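Local coordinates for putative transcriptional regulator protein, LacI family (Rhizobium etli, PDB 3MIZ), which probably acts as a DNA-binding transcription factor of the LacI family, with a periplasmic-binding-protein-like core that in relatives senses a small effector, at residues R58-E61 with I62-F66; A119-L122 with T123-L126; N181-V184 with F185-T189. One frame throughout, in Å; residues are numbered along the deposited sequence.

Interaction 1 of 3, residues R58-E61 with I62-F66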
loop_
_atom_site.group_PDB
_atom_site.type_symbol
_atom_site.label_atom_id
_atom_site.label_comp_id
_atom_site.label_asym_id
_atom_site.label_seq_id
_atom_site.Cartn_x
_atom_site.Cartn_y
_atom_site.Cartn_z
ATOM N N ARG A 58 -5.082 -14.680 19.305
ATOM C CA ARG A 58 -3.853 -13.898 19.315
ATOM C C ARG A 58 -4.084 -12.519 19.917
ATOM O O ARG A 58 -3.201 -11.981 20.579
ATOM C CB ARG A 58 -3.292 -13.749 17.899
ATOM C CG ARG A 58 -3.012 -15.052 17.187
ATOM C CD ARG A 58 -2.059 -14.834 16.023
ATOM N NE ARG A 58 -2.159 -15.915 15.054
ATOM C CZ ARG A 58 -2.875 -15.854 13.936
ATOM N NH1 ARG A 58 -3.552 -14.755 13.634
ATOM N NH2 ARG A 58 -2.920 -16.899 13.123
ATOM N N GLU A 59 -5.265 -11.942 19.689
ATOM C CA GLU A 59 -5.561 -10.624 20.243
ATOM C C GLU A 59 -5.525 -10.648 21.763
ATOM O O GLU A 59 -4.939 -9.772 22.397
ATOM C CB GLU A 59 -6.942 -10.116 19.805
ATOM C CG GLU A 59 -7.203 -8.690 20.302
ATOM C CD GLU A 59 -8.569 -8.149 19.927
ATOM O OE1 GLU A 59 -9.183 -8.666 18.973
ATOM O OE2 GLU A 59 -9.021 -7.190 20.581
ATOM N N VAL A 60 -6.172 -11.649 22.350
ATOM C CA VAL A 60 -6.198 -11.760 23.800
ATOM C C VAL A 60 -4.772 -11.747 24.328
ATOM O O VAL A 60 -4.448 -11.028 25.275
ATOM C CB VAL A 60 -6.894 -13.063 24.243
ATOM C CG1 VAL A 60 -6.833 -13.201 25.764
ATOM C CG2 VAL A 60 -8.343 -13.056 23.769
ATOM N N GLU A 61 -3.927 -12.555 23.699
ATOM C CA GLU A 61 -2.522 -12.669 24.065
ATOM C C GLU A 61 -1.791 -11.333 23.895
ATOM O O GLU A 61 -0.893 -11.002 24.674
ATOM C CB GLU A 61 -1.871 -13.756 23.200
ATOM C CG GLU A 61 -0.356 -13.766 23.179
ATOM C CD GLU A 61 0.195 -14.925 22.361
ATOM O OE1 GLU A 61 -0.288 -15.136 21.226
ATOM O OE2 GLU A 61 1.113 -15.625 22.847
ATOM N N ILE A 62 -2.176 -10.564 22.881
ATOM C CA ILE A 62 -1.533 -9.273 22.644
ATOM C C ILE A 62 -1.860 -8.268 23.739
ATOM O O ILE A 62 -0.996 -7.499 24.150
ATOM C CB ILE A 62 -1.925 -8.692 21.274
ATOM C CG1 ILE A 62 -1.266 -9.524 20.169
ATOM C CG2 ILE A 62 -1.497 -7.221 21.181
ATOM C CD1 ILE A 62 -1.679 -9.146 18.766
ATOM N N TRP A 63 -3.103 -8.268 24.211
ATOM C CA TRP A 63 -3.487 -7.353 25.279
ATOM C C TRP A 63 -2.691 -7.699 26.535
ATOM O O TRP A 63 -2.225 -6.816 27.263
ATOM C CB TRP A 63 -4.979 -7.468 25.585
ATOM C CG TRP A 63 -5.859 -6.759 24.602
ATOM C CD1 TRP A 63 -6.512 -7.305 23.531
ATOM C CD2 TRP A 63 -6.192 -5.368 24.612
ATOM N NE1 TRP A 63 -7.239 -6.330 22.875
ATOM C CE2 TRP A 63 -7.061 -5.134 23.522
ATOM C CE3 TRP A 63 -5.842 -4.292 25.443
ATOM C CZ2 TRP A 63 -7.586 -3.870 23.239
ATOM C CZ3 TRP A 63 -6.366 -3.030 25.159
ATOM C CH2 TRP A 63 -7.230 -2.833 24.065
ATOM N N LYS A 64 -2.551 -9.000 26.776
ATOM C CA LYS A 64 -1.814 -9.504 27.926
ATOM C C LYS A 64 -0.368 -9.020 27.810
ATOM O O LYS A 64 0.224 -8.556 28.783
ATOM C CB LYS A 64 -1.868 -11.035 27.933
ATOM C CG LYS A 64 -1.841 -11.661 29.308
ATOM C CD LYS A 64 -2.219 -13.138 29.246
ATOM C CE LYS A 64 -3.634 -13.347 28.703
ATOM N NZ LYS A 64 -4.675 -12.688 29.545
HETATM N N MSE A 65 0.192 -9.127 26.610
HETATM C CA MSE A 65 1.559 -8.679 26.364
HETATM C C MSE A 65 1.715 -7.192 26.662
HETATM O O MSE A 65 2.691 -6.778 27.291
HETATM C CB MSE A 65 1.963 -8.948 24.911
HETATM C CG MSE A 65 3.179 -8.139 24.448
HETATM SE SE MSE A 65 3.893 -8.785 22.779
HETATM C CE MSE A 65 4.793 -10.331 23.502
ATOM N N PHE A 66 0.765 -6.383 26.202
ATOM C CA PHE A 66 0.851 -4.949 26.443
ATOM C C PHE A 66 0.779 -4.599 27.923
ATOM O O PHE A 66 1.479 -3.697 28.384
ATOM C CB PHE A 66 -0.230 -4.191 25.663
ATOM C CG PHE A 66 0.136 -3.929 24.224
ATOM C CD1 PHE A 66 1.467 -3.744 23.856
ATOM C CD2 PHE A 66 -0.843 -3.838 23.242
ATOM C CE1 PHE A 66 1.818 -3.471 22.532
ATOM C CE2 PHE A 66 -0.498 -3.564 21.914
ATOM C CZ PHE A 66 0.829 -3.383 21.560
#
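Glu59 and Trp63 lie side by side one turn apart and are joined by a side-chain hydrogen bond: Trp63 NE1 gives its hydrogen to Glu59 OE2 at 3.0 Å, with an N-H...O angle of 167°. The carboxylate oxygen lies almost in the indole plane and accepts through its anti lone pair. An extended Glu59, with CG anti to the backbone N (chi1 -176°), carries the carboxylate along the indole edge, where CG comes within 3.5 Å of NE1. The same OE2 is held by the backbone N of Glu87, so two N-H groups grip a buried oxygen. Backbone bonds of the i to i+4 kind run alongside, among them Met65 N to Glu61 O (2.9 Å). All belong to helix 56-68, which covers the parallel sheet of the first α/β domain, as in LacI-type cores. Ile62 CG1 lies beside the Arg58 carbonyl, 3.2 Å from its O; beyond the helix, Ile62 and Trp63 make apolar contact with Ile19. With an alanine in place of Trp63 the indole N-H is lost, which would probably leave Glu59 OE2 to lean on Glu87 N and open a gap beside Val74 and Tyr76. Glu61 and Met65, on another side, pack against Thr46 of the second subunit.

Interaction 2 of 3, residues A119-L122 with T123-L126; sequences ARDL and TRYL
Helix 115-127 supplies both halves of this contact, in which Thr123 turns back onto the carbonyl of Ala119 one turn earlier. Thr123 OG1 donates to Ala119 O at 2.8 Å, and Thr123 N reaches the same oxygen at 2.9 Å; the two donors arrive from opposite faces of the carbonyl plane. The hydroxyl gets there because OG1 stands anti to the carbonyl carbon, beside the backbone N (chi1 -61°), and its buried polar atom is satisfied within the helix. Arg120 and Arg124 run side by side in the same direction, CG of Arg120 4.0 Å from CD of Arg124, while their guanidinium planes are turned 72° apart. Asp121 OD1 approaches only the aliphatic part of Arg124, 4.2 Å from CD, and its OD2 is hydrogen-bonded to Gln117. Tyr125 lays its CB 3.3 Å from Leu122 O, and its OH is hydrogen-bonded to Glu286. Leu122 and Leu126 rest on Met202 of strand 200-203; Ala119 meets helix 144-160, and Thr123 touches both. A threonine hydroxyl sharing the i-4 carbonyl with its own amide is a familiar way to bury this residue in an α-helix, here one packed on the sheet of the second α/β domain.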
loop_
_atom_site.group_PDB
_atom_site.type_symbol
_atom_site.label_atom_id
_atom_site.label_comp_id
_atom_site.label_asym_id
_atom_site.label_seq_id
_atom_site.Cartn_x
_atom_site.Cartn_y
_atom_site.Cartn_z
ATOM N N ALA A 119 -19.734 9.838 0.359
ATOM C CA ALA A 119 -20.399 9.341 -0.843
ATOM C C ALA A 119 -21.544 10.264 -1.232
ATOM O O ALA A 119 -21.832 10.449 -2.419
ATOM C CB ALA A 119 -20.915 7.922 -0.623
ATOM N N ARG A 120 -22.194 10.840 -0.224
ATOM C CA ARG A 120 -23.291 11.764 -0.460
ATOM C C ARG A 120 -22.771 12.992 -1.210
ATOM O O ARG A 120 -23.343 13.396 -2.220
ATOM C CB ARG A 120 -23.915 12.205 0.875
ATOM C CG ARG A 120 -24.911 13.362 0.759
ATOM C CD ARG A 120 -25.598 13.669 2.097
ATOM N NE ARG A 120 -24.725 14.286 3.107
ATOM C CZ ARG A 120 -24.524 13.783 4.327
ATOM N NH1 ARG A 120 -25.122 12.651 4.683
ATOM N NH2 ARG A 120 -23.752 14.413 5.208
ATOM N N ASP A 121 -21.690 13.580 -0.712
ATOM C CA ASP A 121 -21.132 14.774 -1.333
ATOM C C ASP A 121 -20.571 14.522 -2.724
ATOM O O ASP A 121 -20.629 15.395 -3.592
ATOM C CB ASP A 121 -20.051 15.376 -0.441
ATOM C CG ASP A 121 -20.621 15.982 0.823
ATOM O OD1 ASP A 121 -21.836 16.281 0.836
ATOM O OD2 ASP A 121 -19.861 16.172 1.789
ATOM N N LEU A 122 -20.038 13.326 -2.937
ATOM C CA LEU A 122 -19.468 12.963 -4.225
ATOM C C LEU A 122 -20.603 12.758 -5.227
ATOM O O LEU A 122 -20.487 13.129 -6.394
ATOM C CB LEU A 122 -18.634 11.689 -4.062
ATOM C CG LEU A 122 -17.508 11.375 -5.041
ATOM C CD1 LEU A 122 -16.678 12.609 -5.336
ATOM C CD2 LEU A 122 -16.647 10.284 -4.428
ATOM N N THR A 123 -21.714 12.193 -4.763
ATOM C CA THR A 123 -22.856 11.964 -5.641
ATOM C C THR A 123 -23.475 13.322 -6.012
ATOM O O THR A 123 -23.810 13.564 -7.175
ATOM C CB THR A 123 -23.913 11.051 -4.959
ATOM O OG1 THR A 123 -23.321 9.777 -4.665
ATOM C CG2 THR A 123 -25.120 10.832 -5.878
ATOM N N ARG A 124 -23.602 14.214 -5.034
ATOM C CA ARG A 124 -24.161 15.546 -5.295
ATOM C C ARG A 124 -23.258 16.314 -6.268
ATOM O O ARG A 124 -23.735 17.107 -7.093
ATOM C CB ARG A 124 -24.284 16.341 -3.991
ATOM C CG ARG A 124 -25.309 15.798 -2.998
ATOM C CD ARG A 124 -25.184 16.523 -1.665
ATOM N NE ARG A 124 -25.279 17.977 -1.806
ATOM C CZ ARG A 124 -26.416 18.667 -1.772
ATOM N NH1 ARG A 124 -27.575 18.044 -1.600
ATOM N NH2 ARG A 124 -26.392 19.990 -1.899
ATOM N N TYR A 125 -21.954 16.093 -6.151
ATOM C CA TYR A 125 -20.978 16.743 -7.025
ATOM C C TYR A 125 -21.329 16.444 -8.485
ATOM O O TYR A 125 -21.386 17.348 -9.321
ATOM C CB TYR A 125 -19.570 16.235 -6.693
ATOM C CG TYR A 125 -18.491 16.723 -7.636
ATOM C CD1 TYR A 125 -18.207 16.037 -8.816
ATOM C CD2 TYR A 125 -17.760 17.874 -7.352
ATOM C CE1 TYR A 125 -17.221 16.485 -9.692
ATOM C CE2 TYR A 125 -16.769 18.332 -8.223
ATOM C CZ TYR A 125 -16.506 17.634 -9.388
ATOM O OH TYR A 125 -15.528 18.084 -10.248
ATOM N N LEU A 126 -21.575 15.173 -8.781
ATOM C CA LEU A 126 -21.931 14.765 -10.129
ATOM C C LEU A 126 -23.289 15.333 -10.543
ATOM O O LEU A 126 -23.436 15.842 -11.653
ATOM C CB LEU A 126 -21.936 13.240 -10.227
ATOM C CG LEU A 126 -20.539 12.621 -10.117
ATOM C CD1 LEU A 126 -20.627 11.106 -10.036
ATOM C CD2 LEU A 126 -19.699 13.052 -11.335
#

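Interaction 3 of 3, residues N181-V184 with F185-T189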
loop_
_atom_site.group_PDB
_atom_site.type_symbol
_atom_site.label_atom_id
_atom_site.label_comp_id
_atom_site.label_asym_id
_atom_site.label_seq_id
_atom_site.Cartn_x
_atom_site.Cartn_y
_atom_site.Cartn_z
ATOM N N ASN A 181 -12.591 -12.305 -5.537
ATOM C CA ASN A 181 -12.815 -12.755 -6.897
ATOM C C ASN A 181 -13.062 -11.351 -7.443
ATOM O O ASN A 181 -14.036 -10.710 -7.073
ATOM C CB ASN A 181 -14.077 -13.623 -6.914
ATOM C CG ASN A 181 -14.589 -13.906 -8.303
ATOM O OD1 ASN A 181 -13.856 -13.838 -9.291
ATOM N ND2 ASN A 181 -15.869 -14.250 -8.385
ATOM N N ASN A 182 -12.161 -10.862 -8.285
ATOM C CA ASN A 182 -12.270 -9.496 -8.787
ATOM C C ASN A 182 -12.603 -9.383 -10.276
ATOM O O ASN A 182 -11.866 -9.871 -11.124
ATOM C CB ASN A 182 -10.963 -8.768 -8.461
ATOM C CG ASN A 182 -11.005 -7.299 -8.817
ATOM O OD1 ASN A 182 -11.253 -6.939 -9.969
ATOM N ND2 ASN A 182 -10.755 -6.437 -7.829
ATOM N N TYR A 183 -13.719 -8.725 -10.583
ATOM C CA TYR A 183 -14.157 -8.570 -11.970
ATOM C C TYR A 183 -14.577 -7.140 -12.294
ATOM O O TYR A 183 -15.529 -6.920 -13.051
ATOM C CB TYR A 183 -15.328 -9.524 -12.264
ATOM C CG TYR A 183 -16.336 -9.640 -11.137
ATOM C CD1 TYR A 183 -16.122 -10.522 -10.079
ATOM C CD2 TYR A 183 -17.491 -8.850 -11.110
ATOM C CE1 TYR A 183 -17.025 -10.618 -9.017
ATOM C CE2 TYR A 183 -18.403 -8.940 -10.052
ATOM C CZ TYR A 183 -18.159 -9.827 -9.007
ATOM O OH TYR A 183 -19.037 -9.925 -7.944
ATOM N N VAL A 184 -13.859 -6.170 -11.733
ATOM C CA VAL A 184 -14.182 -4.761 -11.953
ATOM C C VAL A 184 -14.099 -4.386 -13.433
ATOM O O VAL A 184 -15.018 -3.770 -13.973
ATOM C CB VAL A 184 -13.237 -3.831 -11.142
ATOM C CG1 VAL A 184 -13.655 -2.389 -11.321
ATOM C CG2 VAL A 184 -13.275 -4.209 -9.654
ATOM N N PHE A 185 -13.004 -4.762 -14.088
ATOM C CA PHE A 185 -12.831 -4.448 -15.508
ATOM C C PHE A 185 -13.996 -4.978 -16.349
ATOM O O PHE A 185 -14.564 -4.254 -17.179
ATOM C CB PHE A 185 -11.525 -5.054 -16.033
ATOM C CG PHE A 185 -11.298 -4.824 -17.503
ATOM C CD1 PHE A 185 -10.850 -3.590 -17.970
ATOM C CD2 PHE A 185 -11.562 -5.837 -18.425
ATOM C CE1 PHE A 185 -10.669 -3.364 -19.327
ATOM C CE2 PHE A 185 -11.386 -5.623 -19.791
ATOM C CZ PHE A 185 -10.939 -4.382 -20.245
ATOM N N ALA A 186 -14.338 -6.247 -16.137
ATOM C CA ALA A 186 -15.418 -6.885 -16.882
ATOM C C ALA A 186 -16.765 -6.235 -16.606
ATOM O O ALA A 186 -17.579 -6.077 -17.516
ATOM C CB ALA A 186 -15.477 -8.381 -16.555
ATOM N N ALA A 187 -17.001 -5.854 -15.354
ATOM C CA ALA A 187 -18.257 -5.218 -14.985
ATOM C C ALA A 187 -18.364 -3.824 -15.602
ATOM O O ALA A 187 -19.416 -3.444 -16.105
ATOM C CB ALA A 187 -18.376 -5.129 -13.471
ATOM N N ALA A 188 -17.271 -3.069 -15.563
ATOM C CA ALA A 188 -17.251 -1.714 -16.116
ATOM C C ALA A 188 -17.404 -1.749 -17.629
ATOM O O ALA A 188 -18.003 -0.857 -18.230
ATOM C CB ALA A 188 -15.949 -1.016 -15.747
ATOM N N THR A 189 -16.845 -2.777 -18.247
ATOM C CA THR A 189 -16.933 -2.908 -19.694
ATOM C C THR A 189 -18.385 -3.149 -20.108
ATOM O O THR A 189 -18.890 -2.509 -21.030
ATOM C CB THR A 189 -16.040 -4.054 -20.190
ATOM O OG1 THR A 189 -14.667 -3.692 -19.992
ATOM C CG2 THR A 189 -16.274 -4.320 -21.680
#
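Tyr183 meets Ala186 and Ala187 where the chain passes from strand 181-182 into helix 184-192. At the root of the side chain, Tyr183 CB lies 4.4 Å from Ala186 CB, a loose apolar contact. Farther out, CD2 on one side of the ring comes to 4.5 Å from Ala187 CB, which sits at the ring edge, near its plane. With chi1 near 40°, CG is beside both the backbone N and the carbonyl carbon, which sets the ring edge next to Ala187. The phenol then leaves the helix behind: its OH is hydrogen-bonded to Asp174 on strand 167-174, where Leu171 also touches the side chain.

The backbone of the same residue ties it to the turn, since Tyr183 O accepts from Ala187 N at 2.9 Å. Val184 O next receives Ala188 N at 2.8 Å, with an N-H...O angle of 163°. Just before the helix, Asn182 OD1 takes the N-H of Val184 at 3.2 Å in a straight bond, although the donor stands above the amide plane and not on a lone pair. That oxygen also accepts from Gln211, whose own oxygen receives Phe185 N, so helix 206-217 serves two polar groups of the helix start.

Phe185 O, next in the chain, accepts from both the N and the OG1 of Thr189, one turn on, which approach from opposite faces of the carbonyl plane. Thr189 OG1 also stands 3.7 Å above the centre of one face of the Phe185 ring. Phe185 also packs on Ala215 and on Lys243 of the second subunit. Asn182 to Val184 form an Asx turn that leads into the helix, with Tyr183 at the N-cap position, at the strand-to-helix passage from the mixed sheet of the periplasmic-binding-protein-like domain.

Overall arrangement
Along the chain the three contacts follow one another, each within a single short run of residues. Interaction 1 lies on helix 56-68, against strands 15-20, 46-51 and 73-78 of the parallel sheet. Interactions 2 and 3 belong to the other α/β half, built round the mixed sheet: helix 115-127 packs on strand 200-203, and helix 184-192 follows the edge strand 181-182. Their centres are 23 Å apart, against 40 Å between interactions 1 and 3 and 41 Å between interactions 1 and 2, which lie on opposite sides of the chain's centre. This fits the two-lobed core of LacI relatives. Interactions 1 and 3 also touch the second subunit, which suggests that both lobes take part in the dimer contact.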